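Long-range contacts in uncharacterized protein (Pseudomonas aeruginosa, PDB 4E72), which is of unknown function, carries a DUF3298 domain and is probably a secreted or lipid-attached protein of the cell envelope: residues R13-H18 / N32-K37; E143-Q148 / P211-I216. One frame throughout, in Å; residues are numbered along the deposited sequence.

Contact 1 of 2, residues R13-H18 / N32-K37; sequences RLASEH and NIDTLK
Arg13-His18 and Asn32-Lys37 are the two arms of a beta hairpin at the edge of the mixed sheet. Strand 12-19 is one of the two outermost strands, and strand 30-37 lies between it and strand 84-95. The two segments run antiparallel, at 167°. Leu14 with Thr35 and Ser16 with Ile33 are the hydrogen-bonded pairs. Leu14 N gives to Thr35 O at 2.9 Å and Thr35 N to Leu14 O at 2.8 Å. Ser16 and Ile33 exchange a second such pair of bonds.

Arg13, Ala15, Glu17, Asn32 and Asp34 place their side chains on one face. There Arg13 NE forms a salt bridge with Asp34 OD1 at 3.0 Å. The oxygen is met from above its carboxylate plane, and the guanidinium is turned 72° against the carboxylate. Arg13 is extended from CG to NE, with CG anti to the backbone N (chi1 177°), and this brings NE diagonally across to Asp34. Ala15 CB lies under one face of the guanidinium, toward its rim. Further along, Asn32 ND2 donates a nearly straight bond to Glu17 OE2 at 2.8 Å, in its own amide plane but above that of the carboxylate.

On the other face, with Leu14, Ser16, Ile33 and Thr35, the closest side-chain contacts across the strands are between carbons. Leu14 CD1 lies 3.8 Å from Thr35 CG2 and 3.7 Å from Lys37 CG. Thr35 also meets Val48 and Leu52 of helix 44-54.

The backbone ladder sets the register, while one ionic and one amide-carboxylate link add polar ties at the surface. Arg13 would probably stabilise charged Asp34.

Contact 2 of 2, residues E143-Q148 / P211-I216; sequences EAFWKQ and PRLNGI
Gln148 OE1 takes a weak hydrogen bond from Arg212 NE at 3.4 Å. The N-H points well off the line, with an angle of 134° at the hydrogen. The oxygen sits at the edge of the guanidinium, in its plane, and the amide is turned 58° against that plane. Both side chains are bent at chi2, and they cross at about a right angle. Arg212 CB also lies close to OE1, and Gln148 CG comes to 3.4 Å from Arg212 O. The amide therefore rests along the start of the arginine as much as on its charged end.

The rest of the contact is apolar. Ile216 divides its two branches between neighbouring helix residues. Ile216 CD1 presses on Ala144 CB at 3.4 Å, tighter than usual for two carbons. Ile216 CG2, anti to its own backbone N, lies 3.7 Å from Phe145 CB, at the edge of the ring and near its plane. Leu213 CD2 reaches Phe145 CD1 at 3.8 Å, approaching the ring obliquely.

Phe145 and Leu213 are buried. Both also touch Ile208 of strand 205-208, and Phe145 meets Leu189 as well. Within the loop, Ile216 N bonds to Leu213 O at 2.9 Å. This holds the turn that carries Ile216 back to the helix.

The arrangement is a helix packed by one side against a loop. Ala144, Phe145 and Gln148 of helix 142-159 receive the 3-10 turn and loop that follow strand 205-208, the last strand of the three-stranded antiparallel sheet.

From the N terminus, the chain first runs along strand 12-19. It turns through residues 20-29 and comes back as strand 30-37, so contact 1 closes a local hairpin. The chain then builds the rest of the mixed sheet and its helices before reaching helix 142-159. Contact 2 opens there. It closes 62 intervening residues later, once the three-stranded sheet is complete. The two contacts follow one another in series and neither nest nor cross. They lie on opposite sides of the chain's centre. The nearest atoms of contact 1 and contact 2 are about 23 Å apart. Contact 1 joins the edge strand 12-19 to strand 30-37, and contact 2 ties helix 142-159 to the C-terminal region.

Contact 1 of 2, residues R13-H18 / N32-K37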
ATOM      1  N   ARG A  13     -16.540   7.588   2.951  1.00 48.70           N
ATOM      2  CA  ARG A  13     -16.277   6.382   2.172  1.00 46.82           C
ATOM      3  C   ARG A  13     -17.123   6.380   0.893  1.00 51.93           C
ATOM      4  O   ARG A  13     -18.343   6.510   0.964  1.00 53.10           O
ATOM      5  CB  ARG A  13     -16.552   5.120   3.023  1.00 44.45           C
ATOM      6  CG  ARG A  13     -16.379   3.797   2.263  1.00 48.23           C
ATOM      7  CD  ARG A  13     -16.443   2.598   3.184  1.00 46.56           C
ATOM      8  NE  ARG A  13     -16.400   1.337   2.438  1.00 44.13           N
ATOM      9  CZ  ARG A  13     -17.398   0.465   2.369  1.00 62.26           C
ATOM     10  NH1 ARG A  13     -18.545   0.705   2.991  1.00 55.74           N
ATOM     11  NH2 ARG A  13     -17.258  -0.657   1.677  1.00 55.70           N
ATOM     12  N   LEU A  14     -16.463   6.218  -0.269  1.00 48.51           N
ATOM     13  CA  LEU A  14     -17.106   6.153  -1.591  1.00 48.89           C
ATOM     14  C   LEU A  14     -16.946   4.751  -2.155  1.00 49.16           C
ATOM     15  O   LEU A  14     -15.882   4.433  -2.704  1.00 49.15           O
ATOM     16  CB  LEU A  14     -16.502   7.191  -2.564  1.00 49.32           C
ATOM     17  CG  LEU A  14     -16.538   8.638  -2.115  1.00 55.90           C
ATOM     18  CD1 LEU A  14     -15.258   9.344  -2.505  1.00 56.19           C
ATOM     19  CD2 LEU A  14     -17.751   9.352  -2.691  1.00 60.53           C
ATOM     20  N   ALA A  15     -17.984   3.903  -1.994  1.00 41.51           N
ATOM     21  CA  ALA A  15     -17.959   2.517  -2.450  1.00 39.56           C
ATOM     22  C   ALA A  15     -18.997   2.256  -3.552  1.00 44.29           C
ATOM     23  O   ALA A  15     -20.136   2.748  -3.490  1.00 44.81           O
ATOM     24  CB  ALA A  15     -18.190   1.573  -1.274  1.00 40.05           C
ATOM     25  N   SER A  16     -18.583   1.477  -4.566  1.00 38.82           N
ATOM     26  CA  SER A  16     -19.410   1.097  -5.710  1.00 38.67           C
ATOM     27  C   SER A  16     -18.910  -0.180  -6.365  1.00 41.09           C
ATOM     28  O   SER A  16     -17.706  -0.419  -6.445  1.00 39.21           O
ATOM     29  CB  SER A  16     -19.423   2.220  -6.756  1.00 43.17           C
ATOM     30  OG  SER A  16     -18.173   2.360  -7.420  1.00 43.86           O
ATOM     31  N   GLU A  17     -19.842  -0.982  -6.861  1.00 38.96           N
ATOM     32  CA  GLU A  17     -19.586  -2.181  -7.639  1.00 37.71           C
ATOM     33  C   GLU A  17     -20.451  -2.054  -8.886  1.00 43.52           C
ATOM     34  O   GLU A  17     -21.674  -1.926  -8.771  1.00 43.21           O
ATOM     35  CB  GLU A  17     -19.881  -3.448  -6.844  1.00 38.69           C
ATOM     36  CG  GLU A  17     -19.603  -4.728  -7.625  1.00 45.10           C
ATOM     37  CD  GLU A  17     -19.364  -5.940  -6.742  1.00 65.86           C
ATOM     38  OE1 GLU A  17     -20.362  -6.556  -6.305  1.00 72.67           O
ATOM     39  OE2 GLU A  17     -18.185  -6.256  -6.459  1.00 55.74           O
ATOM     40  N   HIS A  18     -19.815  -2.018 -10.071  1.00 40.01           N
ATOM     41  CA  HIS A  18     -20.542  -1.867 -11.317  1.00 39.72           C
ATOM     42  C   HIS A  18     -20.219  -2.986 -12.289  1.00 40.22           C
ATOM     43  O   HIS A  18     -19.057  -3.394 -12.461  1.00 37.49           O
ATOM     44  CB  HIS A  18     -20.276  -0.495 -11.948  1.00 41.29           C
ATOM     45  CG  HIS A  18     -20.768   0.666 -11.123  1.00 45.79           C
ATOM     46  ND1 HIS A  18     -19.982   1.782 -10.911  1.00 47.34           N
ATOM     47  CD2 HIS A  18     -21.958   0.853 -10.503  1.00 48.68           C
ATOM     48  CE1 HIS A  18     -20.710   2.607 -10.174  1.00 47.42           C
ATOM     49  NE2 HIS A  18     -21.902   2.090  -9.897  1.00 48.58           N
ATOM     50  N   ASN A  32     -14.961  -2.788  -8.983  1.00 32.17           N
ATOM     51  CA  ASN A  32     -15.298  -2.495  -7.597  1.00 32.73           C
ATOM     52  C   ASN A  32     -14.307  -1.460  -7.041  1.00 35.60           C
ATOM     53  O   ASN A  32     -13.121  -1.750  -6.925  1.00 34.50           O
ATOM     54  CB  ASN A  32     -15.331  -3.806  -6.774  1.00 31.50           C
ATOM     55  CG  ASN A  32     -15.747  -3.637  -5.332  1.00 50.03           C
ATOM     56  OD1 ASN A  32     -15.224  -2.795  -4.587  1.00 46.63           O
ATOM     57  ND2 ASN A  32     -16.664  -4.479  -4.895  1.00 35.76           N
ATOM     58  N   ILE A  33     -14.797  -0.240  -6.751  1.00 33.33           N
ATOM     59  CA  ILE A  33     -13.981   0.882  -6.256  1.00 34.14           C
ATOM     60  C   ILE A  33     -14.491   1.340  -4.887  1.00 41.23           C
ATOM     61  O   ILE A  33     -15.650   1.737  -4.763  1.00 41.46           O
ATOM     62  CB  ILE A  33     -13.939   2.071  -7.275  1.00 37.88           C
ATOM     63  CG1 ILE A  33     -13.210   1.658  -8.581  1.00 37.56           C
ATOM     64  CG2 ILE A  33     -13.278   3.345  -6.651  1.00 38.96           C
ATOM     65  CD1 ILE A  33     -13.530   2.521  -9.757  1.00 40.25           C
ATOM     66  N   ASP A  34     -13.606   1.296  -3.872  1.00 39.51           N
ATOM     67  CA  ASP A  34     -13.862   1.688  -2.486  1.00 40.04           C
ATOM     68  C   ASP A  34     -12.816   2.720  -2.072  1.00 44.53           C
ATOM     69  O   ASP A  34     -11.734   2.370  -1.608  1.00 42.39           O
ATOM     70  CB  ASP A  34     -13.840   0.446  -1.568  1.00 41.83           C
ATOM     71  CG  ASP A  34     -14.099   0.699  -0.085  1.00 59.01           C
ATOM     72  OD1 ASP A  34     -14.450   1.859   0.279  1.00 60.11           O
ATOM     73  OD2 ASP A  34     -13.932  -0.252   0.719  1.00 67.28           O
ATOM     74  N   THR A  35     -13.134   4.000  -2.260  1.00 43.68           N
ATOM     75  CA  THR A  35     -12.164   5.045  -1.977  1.00 43.42           C
ATOM     76  C   THR A  35     -12.644   5.970  -0.843  1.00 48.46           C
ATOM     77  O   THR A  35     -13.647   5.675  -0.178  1.00 46.79           O
ATOM     78  CB  THR A  35     -11.783   5.764  -3.269  1.00 50.04           C
ATOM     79  OG1 THR A  35     -10.588   6.508  -3.037  1.00 54.13           O
ATOM     80  CG2 THR A  35     -12.911   6.640  -3.837  1.00 47.50           C
ATOM     81  N   LEU A  36     -11.867   7.053  -0.597  1.00 46.94           N
ATOM     82  CA  LEU A  36     -12.075   8.013   0.478  1.00 48.56           C
ATOM     83  C   LEU A  36     -11.958   9.466   0.049  1.00 52.62           C
ATOM     84  O   LEU A  36     -11.124   9.819  -0.794  1.00 50.46           O
ATOM     85  CB  LEU A  36     -11.002   7.802   1.569  1.00 48.60           C
ATOM     86  CG  LEU A  36     -10.920   6.479   2.305  1.00 53.54           C
ATOM     87  CD1 LEU A  36      -9.600   6.384   3.029  1.00 53.77           C
ATOM     88  CD2 LEU A  36     -12.072   6.318   3.293  1.00 58.32           C
ATOM     89  N   LYS A  37     -12.744  10.315   0.729  1.00 50.36           N
ATOM     90  CA  LYS A  37     -12.729  11.771   0.636  1.00 50.25           C
ATOM     91  C   LYS A  37     -12.527  12.319   2.047  1.00 51.27           C
ATOM     92  O   LYS A  37     -12.997  11.721   3.012  1.00 49.64           O
ATOM     93  CB  LYS A  37     -13.998  12.322  -0.019  1.00 54.22           C
ATOM     94  CG  LYS A  37     -13.792  12.642  -1.492  1.00 72.75           C
ATOM     95  CD  LYS A  37     -15.012  13.296  -2.114  1.00 82.31           C
ATOM     96  CE  LYS A  37     -14.872  13.439  -3.609  1.00 88.68           C
ATOM     97  NZ  LYS A  37     -16.075  14.078  -4.210  1.00 98.57           N
TER

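Contact 2 of 2, residues E143-Q148 / P211-I216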
ATOM      1  N   GLU A 143      21.096   3.471   3.325  1.00 37.28           N
ATOM      2  CA  GLU A 143      21.881   2.244   3.508  1.00 38.13           C
ATOM      3  C   GLU A 143      21.665   1.682   4.926  1.00 41.78           C
ATOM      4  O   GLU A 143      21.275   0.516   5.051  1.00 41.80           O
ATOM      5  CB  GLU A 143      23.373   2.523   3.265  1.00 40.84           C
ATOM      6  N   ALA A 144      21.809   2.540   5.980  1.00 36.25           N
ATOM      7  CA  ALA A 144      21.573   2.148   7.379  1.00 35.49           C
ATOM      8  C   ALA A 144      20.113   1.669   7.603  1.00 36.75           C
ATOM      9  O   ALA A 144      19.893   0.734   8.369  1.00 35.40           O
ATOM     10  CB  ALA A 144      21.892   3.307   8.312  1.00 36.64           C
ATOM     11  N   PHE A 145      19.129   2.288   6.917  1.00 33.25           N
ATOM     12  CA  PHE A 145      17.721   1.869   7.012  1.00 32.20           C
ATOM     13  C   PHE A 145      17.520   0.431   6.486  1.00 36.32           C
ATOM     14  O   PHE A 145      16.875  -0.388   7.153  1.00 34.81           O
ATOM     15  CB  PHE A 145      16.804   2.834   6.248  1.00 33.28           C
ATOM     16  CG  PHE A 145      15.340   2.443   6.238  1.00 34.54           C
ATOM     17  CD1 PHE A 145      14.517   2.735   7.322  1.00 35.41           C
ATOM     18  CD2 PHE A 145      14.777   1.813   5.125  1.00 35.93           C
ATOM     19  CE1 PHE A 145      13.165   2.414   7.296  1.00 35.50           C
ATOM     20  CE2 PHE A 145      13.431   1.477   5.107  1.00 38.43           C
ATOM     21  CZ  PHE A 145      12.634   1.766   6.202  1.00 36.42           C
ATOM     22  N   TRP A 146      18.096   0.112   5.319  1.00 33.82           N
ATOM     23  CA  TRP A 146      17.890  -1.219   4.757  1.00 33.82           C
ATOM     24  C   TRP A 146      18.685  -2.266   5.539  1.00 40.35           C
ATOM     25  O   TRP A 146      18.274  -3.426   5.547  1.00 40.62           O
ATOM     26  CB  TRP A 146      18.135  -1.262   3.243  1.00 30.94           C
ATOM     27  CG  TRP A 146      17.125  -0.436   2.495  1.00 30.35           C
ATOM     28  CD1 TRP A 146      17.330   0.788   1.931  1.00 33.58           C
ATOM     29  CD2 TRP A 146      15.718  -0.717   2.345  1.00 28.26           C
ATOM     30  NE1 TRP A 146      16.161   1.260   1.382  1.00 32.00           N
ATOM     31  CE2 TRP A 146      15.148   0.371   1.650  1.00 31.52           C
ATOM     32  CE3 TRP A 146      14.889  -1.791   2.713  1.00 27.71           C
ATOM     33  CZ2 TRP A 146      13.790   0.410   1.307  1.00 29.25           C
ATOM     34  CZ3 TRP A 146      13.541  -1.730   2.417  1.00 27.87           C
ATOM     35  CH2 TRP A 146      13.002  -0.642   1.714  1.00 28.21           C
ATOM     36  N   LYS A 147      19.733  -1.847   6.284  1.00 37.80           N
ATOM     37  CA  LYS A 147      20.473  -2.750   7.174  1.00 38.86           C
ATOM     38  C   LYS A 147      19.579  -3.176   8.328  1.00 41.76           C
ATOM     39  O   LYS A 147      19.610  -4.347   8.690  1.00 43.35           O
ATOM     40  CB  LYS A 147      21.771  -2.116   7.706  1.00 43.80           C
ATOM     41  CG  LYS A 147      22.857  -1.973   6.640  1.00 63.94           C
ATOM     42  CD  LYS A 147      23.647  -3.252   6.369  1.00 77.25           C
ATOM     43  CE  LYS A 147      24.829  -2.997   5.452  1.00 92.72           C
ATOM     44  NZ  LYS A 147      25.904  -2.183   6.100  1.00 95.57           N
ATOM     45  N   GLN A 148      18.735  -2.251   8.860  1.00 36.15           N
ATOM     46  CA  GLN A 148      17.759  -2.537   9.924  1.00 35.24           C
ATOM     47  C   GLN A 148      16.590  -3.355   9.389  1.00 38.19           C
ATOM     48  O   GLN A 148      16.020  -4.165  10.118  1.00 39.18           O
ATOM     49  CB  GLN A 148      17.241  -1.250  10.594  1.00 36.57           C
ATOM     50  CG  GLN A 148      18.336  -0.409  11.276  1.00 47.19           C
ATOM     51  CD  GLN A 148      19.219  -1.217  12.194  1.00 59.39           C
ATOM     52  OE1 GLN A 148      18.751  -1.812  13.165  1.00 54.71           O
ATOM     53  NE2 GLN A 148      20.507  -1.299  11.874  1.00 49.80           N
ATOM     54  N   PRO A 211      13.397   2.197  18.149  1.00 38.93           N
ATOM     55  CA  PRO A 211      14.730   2.387  18.765  1.00 40.48           C
ATOM     56  C   PRO A 211      15.887   1.892  17.888  1.00 45.48           C
ATOM     57  O   PRO A 211      17.028   2.296  18.124  1.00 46.39           O
ATOM     58  CB  PRO A 211      14.644   1.600  20.080  1.00 42.96           C
ATOM     59  CG  PRO A 211      13.183   1.469  20.356  1.00 47.14           C
ATOM     60  CD  PRO A 211      12.563   1.308  18.988  1.00 41.01           C
ATOM     61  N   ARG A 212      15.602   1.059  16.858  1.00 40.86           N
ATOM     62  CA  ARG A 212      16.624   0.598  15.910  1.00 40.31           C
ATOM     63  C   ARG A 212      16.850   1.665  14.829  1.00 41.71           C
ATOM     64  O   ARG A 212      17.775   1.536  14.012  1.00 41.34           O
ATOM     65  CB  ARG A 212      16.224  -0.758  15.252  1.00 40.18           C
ATOM     66  CG  ARG A 212      16.167  -1.923  16.247  1.00 50.00           C
ATOM     67  CD  ARG A 212      17.434  -2.770  16.322  1.00 56.68           C
ATOM     68  NE  ARG A 212      18.675  -2.016  16.516  1.00 70.59           N
ATOM     69  CZ  ARG A 212      19.119  -1.564  17.685  1.00 85.33           C
ATOM     70  NH1 ARG A 212      18.412  -1.753  18.793  1.00 78.14           N
ATOM     71  NH2 ARG A 212      20.267  -0.905  17.753  1.00 66.52           N
ATOM     72  N   LEU A 213      16.004   2.718  14.822  1.00 36.77           N
ATOM     73  CA  LEU A 213      16.044   3.771  13.803  1.00 36.57           C
ATOM     74  C   LEU A 213      16.510   5.145  14.316  1.00 41.08           C
ATOM     75  O   LEU A 213      16.311   6.143  13.620  1.00 40.79           O
ATOM     76  CB  LEU A 213      14.654   3.892  13.156  1.00 35.18           C
ATOM     77  CG  LEU A 213      14.196   2.621  12.437  1.00 38.04           C
ATOM     78  CD1 LEU A 213      12.713   2.599  12.290  1.00 37.17           C
ATOM     79  CD2 LEU A 213      14.943   2.420  11.105  1.00 36.31           C
ATOM     80  N   ASN A 214      17.164   5.182  15.497  1.00 39.01           N
ATOM     81  CA  ASN A 214      17.725   6.385  16.103  1.00 40.12           C
ATOM     82  C   ASN A 214      18.846   6.883  15.224  1.00 46.97           C
ATOM     83  O   ASN A 214      19.820   6.154  15.015  1.00 51.08           O
ATOM     84  CB  ASN A 214      18.246   6.100  17.522  1.00 39.52           C
ATOM     85  CG  ASN A 214      17.181   5.858  18.563  1.00 55.60           C
ATOM     86  OD1 ASN A 214      16.171   6.562  18.653  1.00 45.75           O
ATOM     87  ND2 ASN A 214      17.435   4.905  19.436  1.00 52.61           N
ATOM     88  N   GLY A 215      18.682   8.075  14.659  1.00 39.98           N
ATOM     89  CA  GLY A 215      19.687   8.643  13.767  1.00 39.01           C
ATOM     90  C   GLY A 215      19.541   8.158  12.339  1.00 40.45           C
ATOM     91  O   GLY A 215      20.392   8.452  11.496  1.00 39.21           O
ATOM     92  N   ILE A 216      18.457   7.386  12.060  1.00 35.06           N
ATOM     93  CA  ILE A 216      18.147   6.854  10.741  1.00 32.28           C
ATOM     94  C   ILE A 216      16.882   7.562  10.247  1.00 37.24           C
ATOM     95  O   ILE A 216      16.917   8.228   9.215  1.00 37.75           O
ATOM     96  CB  ILE A 216      18.028   5.300  10.671  1.00 33.93           C
ATOM     97  CG1 ILE A 216      19.242   4.520  11.271  1.00 35.80           C
ATOM     98  CG2 ILE A 216      17.751   4.848   9.254  1.00 29.29           C
ATOM     99  CD1 ILE A 216      20.612   5.008  10.988  1.00 52.24           C
TER